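Local atomic coordinates of SnoaL-like domain-containing protein (Kribbella flavida, PDB entry 5EVH), a protein that is of unknown function but carries a SnoaL-like domain of the NTF2 clan, whose cone-shaped fold commonly encloses a ligand pocket. Residues Arg59-Leu67 with Leu78-Pro86. Sequence-based numbering, arbitrary orientation. Where two conformers were deposited one is given.
Sequences RILVGSAVL and LMYDTETVP
CG of Glu83 lies beside its backbone N, anti to the carbonyl carbon (chi1 -57°), and the extended chain carries the carboxylate across to Gly63, OE2 coming 3.6 Å from Gly63 CA; OG1 of Thr82 sits between the backbone N and the carbonyl carbon (chi1 75°), which turns CG2 beside the N, where it meets Leu61 CD2. Both pairs belong to an antiparallel beta hairpin, in which strand 61-71, outermost in the curved sheet of this NTF2-like fold within its chain, runs against strand 75-84. The example illustrates how single backbone bonds can carry on right up to a corner in one strand of a hairpin. Ala65 and Asp81 form a regular hydrogen-bonded pair: Asp81 N donates to Ala65 O at 2.8 Å, almost in line with the carbonyl bond, and Ala65 N returns a longer bond to Asp81 O. Leu67 N donates to Met79 O, but Met79 is also backbone-bonded to Ser68, so the regular alternation slips at Leu67, consistent with a classic bulge. At the corner, Val62 N reaches Glu83 O at 2.8 Å in a nearly straight bond (175°), while Glu83 N approaches Gly63 O from above the carbonyl plane. The two faces differ. Ser64, Val66, Tyr80 and Thr82 lie on the face covered by helix 7-20, where the Tyr80 hydroxyl bonds Glu94; Ala65, Asp81 and Glu83 occupy the other, and Asp81 OD2 bonds His89. Leu61 crosses Thr82 at about a right angle, its CG 3.8 Å from Thr82 CB, and it also touches Thr20 of the helix. An alanine at Leu61 is likely to open a gap between the Thr82 methyl and Thr20, removing the apolar cover from that side of Thr82. Two waters complete the join: one links Ile60 O to Val85 N, and the other accepts from Ser64 N at 3.1 Å and donates to Glu83 OE2.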
loop_
_atom_site.group_PDB
_atom_site.type_symbol
_atom_site.label_atom_id
_atom_site.label_comp_id
_atom_site.label_asym_id
_atom_site.label_seq_id
_atom_site.Cartn_x
_atom_site.Cartn_y
_atom_site.Cartn_z
ATOM N N ARG A 59 -1.448 -16.237 -10.181
ATOM C CA ARG A 59 -2.405 -16.947 -11.033
ATOM C C ARG A 59 -3.865 -16.528 -10.840
ATOM O O ARG A 59 -4.734 -17.062 -11.531
ATOM C CB ARG A 59 -2.320 -18.455 -10.800
ATOM C CG ARG A 59 -1.047 -19.075 -11.269
ATOM C CD ARG A 59 -1.263 -20.543 -11.452
ATOM N NE ARG A 59 -0.157 -21.299 -10.898
ATOM C CZ ARG A 59 0.918 -21.677 -11.584
ATOM N NH1 ARG A 59 1.057 -21.359 -12.865
ATOM N NH2 ARG A 59 1.856 -22.378 -10.974
ATOM N N ILE A 60 -4.181 -15.675 -9.871
ATOM C CA ILE A 60 -5.504 -15.056 -9.874
ATOM C C ILE A 60 -5.457 -13.701 -10.603
ATOM O O ILE A 60 -6.512 -13.138 -10.902
ATOM C CB ILE A 60 -6.127 -14.842 -8.469
ATOM C CG1 ILE A 60 -5.479 -13.688 -7.763
ATOM C CG2 ILE A 60 -6.106 -16.141 -7.619
ATOM C CD1 ILE A 60 -6.056 -13.448 -6.423
ATOM N N LEU A 61 -4.274 -13.194 -10.958
ATOM C CA LEU A 61 -4.171 -11.921 -11.680
ATOM C C LEU A 61 -4.483 -12.090 -13.169
ATOM O O LEU A 61 -3.912 -12.967 -13.829
ATOM C CB LEU A 61 -2.743 -11.370 -11.613
ATOM C CG LEU A 61 -2.593 -10.151 -10.754
ATOM C CD1 LEU A 61 -2.963 -10.604 -9.322
ATOM C CD2 LEU A 61 -1.181 -9.617 -10.882
ATOM N N VAL A 62 -5.284 -11.177 -13.723
ATOM C CA VAL A 62 -5.563 -11.204 -15.171
ATOM C C VAL A 62 -5.217 -9.878 -15.823
ATOM O O VAL A 62 -5.482 -9.680 -17.030
ATOM C CB VAL A 62 -7.015 -11.607 -15.472
ATOM C CG1 VAL A 62 -7.305 -13.082 -14.944
ATOM C CG2 VAL A 62 -8.054 -10.583 -14.827
ATOM N N GLY A 63 -4.618 -8.958 -15.066
ATOM C CA GLY A 63 -4.078 -7.718 -15.636
ATOM C C GLY A 63 -3.450 -6.949 -14.491
ATOM O O GLY A 63 -3.643 -7.281 -13.312
ATOM N N SER A 64 -2.650 -5.955 -14.836
ATOM C CA SER A 64 -2.021 -5.130 -13.787
ATOM C C SER A 64 -1.398 -3.933 -14.474
ATOM O O SER A 64 -1.169 -3.956 -15.680
ATOM C CB SER A 64 -0.924 -5.875 -12.997
ATOM O OG SER A 64 0.163 -6.259 -13.874
ATOM N N ALA A 65 -1.028 -2.921 -13.685
ATOM C CA ALA A 65 -0.347 -1.746 -14.205
ATOM C C ALA A 65 0.359 -1.113 -13.041
ATOM O O ALA A 65 -0.251 -0.967 -11.984
ATOM C CB ALA A 65 -1.351 -0.749 -14.821
ATOM N N VAL A 66 1.614 -0.731 -13.240
ATOM C CA VAL A 66 2.366 0.002 -12.206
ATOM C C VAL A 66 1.849 1.430 -12.150
ATOM O O VAL A 66 1.711 2.086 -13.188
ATOM C CB VAL A 66 3.863 -0.042 -12.539
ATOM C CG1 VAL A 66 4.683 0.811 -11.502
ATOM C CG2 VAL A 66 4.365 -1.527 -12.431
ATOM N N LEU A 67 1.465 1.890 -10.968
ATOM C CA LEU A 67 0.979 3.260 -10.779
ATOM C C LEU A 67 2.082 4.202 -10.352
ATOM O O LEU A 67 2.041 5.409 -10.703
ATOM C CB LEU A 67 -0.138 3.286 -9.725
ATOM C CG LEU A 67 -1.284 2.316 -10.064
ATOM C CD1 LEU A 67 -2.371 2.340 -8.953
ATOM C CD2 LEU A 67 -1.931 2.634 -11.393
ATOM N N LEU A 78 6.834 0.468 -4.516
ATOM C CA LEU A 78 6.000 0.569 -5.707
ATOM C C LEU A 78 4.546 0.290 -5.388
ATOM O O LEU A 78 4.207 -0.328 -4.363
ATOM C CB LEU A 78 6.428 -0.366 -6.792
ATOM C CG LEU A 78 6.821 -1.748 -6.450
ATOM C CD1 LEU A 78 5.702 -2.524 -7.004
ATOM C CD2 LEU A 78 7.996 -1.985 -7.315
HETATM N N MSE A 79 3.698 0.835 -6.256
HETATM C CA MSE A 79 2.246 0.632 -6.094
HETATM C C MSE A 79 1.728 0.267 -7.487
HETATM O O MSE A 79 2.132 0.896 -8.499
HETATM C CB MSE A 79 1.588 1.885 -5.583
HETATM C CG MSE A 79 0.040 1.646 -5.479
HETATM SE SE MSE A 79 -0.936 3.235 -4.838
HETATM C CE MSE A 79 -0.277 3.268 -2.932
ATOM N N TYR A 80 0.858 -0.759 -7.568
ATOM C CA TYR A 80 0.367 -1.243 -8.845
ATOM C C TYR A 80 -1.099 -1.617 -8.690
ATOM O O TYR A 80 -1.567 -1.983 -7.612
ATOM C CB TYR A 80 1.205 -2.426 -9.400
ATOM C CG TYR A 80 1.392 -3.566 -8.439
ATOM C CD1 TYR A 80 2.498 -3.613 -7.597
ATOM C CD2 TYR A 80 0.467 -4.597 -8.389
ATOM C CE1 TYR A 80 2.677 -4.695 -6.725
ATOM C CE2 TYR A 80 0.627 -5.681 -7.530
ATOM C CZ TYR A 80 1.733 -5.706 -6.692
ATOM O OH TYR A 80 1.899 -6.767 -5.814
ATOM N N ASP A 81 -1.836 -1.491 -9.776
ATOM C CA ASP A 81 -3.198 -1.986 -9.775
ATOM C C ASP A 81 -3.135 -3.441 -10.222
ATOM O O ASP A 81 -2.226 -3.827 -10.961
ATOM C CB ASP A 81 -4.041 -1.199 -10.777
ATOM C CG ASP A 81 -5.564 -1.616 -10.708
ATOM O OD1 ASP A 81 -6.042 -1.862 -9.567
ATOM O OD2 ASP A 81 -6.209 -1.753 -11.769
ATOM N N THR A 82 -4.093 -4.244 -9.787
ATOM C CA THR A 82 -4.259 -5.571 -10.386
ATOM C C THR A 82 -5.725 -5.769 -10.737
ATOM O O THR A 82 -6.613 -5.162 -10.118
ATOM C CB THR A 82 -3.810 -6.760 -9.461
ATOM O OG1 THR A 82 -4.769 -6.999 -8.411
ATOM C CG2 THR A 82 -2.402 -6.531 -8.805
ATOM N N GLU A 83 -5.979 -6.626 -11.742
ATOM C CA GLU A 83 -7.329 -7.068 -12.077
ATOM C C GLU A 83 -7.423 -8.545 -11.704
ATOM O O GLU A 83 -6.476 -9.284 -11.980
ATOM C CB GLU A 83 -7.577 -6.908 -13.563
ATOM C CG GLU A 83 -7.353 -5.413 -13.973
ATOM C CD GLU A 83 -7.182 -5.299 -15.517
ATOM O OE1 GLU A 83 -8.083 -5.773 -16.294
ATOM O OE2 GLU A 83 -6.113 -4.756 -15.909
ATOM N N THR A 84 -8.584 -8.993 -11.179
ATOM C CA THR A 84 -8.853 -10.416 -10.921
ATOM C C THR A 84 -10.284 -10.704 -11.358
ATOM O O THR A 84 -11.058 -9.775 -11.634
ATOM C CB THR A 84 -8.670 -10.778 -9.404
ATOM O OG1 THR A 84 -9.750 -10.216 -8.653
ATOM C CG2 THR A 84 -7.331 -10.204 -8.843
ATOM N N VAL A 85 -10.651 -12.001 -11.433
ATOM C CA VAL A 85 -12.040 -12.352 -11.759
ATOM C C VAL A 85 -13.018 -11.880 -10.689
ATOM O O VAL A 85 -13.975 -11.160 -11.039
ATOM C CB VAL A 85 -12.164 -13.850 -12.091
ATOM C CG1 VAL A 85 -13.682 -14.249 -12.179
ATOM C CG2 VAL A 85 -11.512 -14.076 -13.454
ATOM N N PRO A 86 -12.832 -12.200 -9.394
ATOM C CA PRO A 86 -13.829 -11.773 -8.398
ATOM C C PRO A 86 -13.769 -10.305 -8.069
ATOM O O PRO A 86 -14.811 -9.714 -7.742
ATOM C CB PRO A 86 -13.495 -12.634 -7.169
ATOM C CG PRO A 86 -12.030 -12.988 -7.314
ATOM C CD PRO A 86 -11.791 -13.094 -8.814
HETATM O O HOH W 1 -9.020 -14.023 -11.115
HETATM O O HOH W 2 -3.584 -5.082 -17.668
#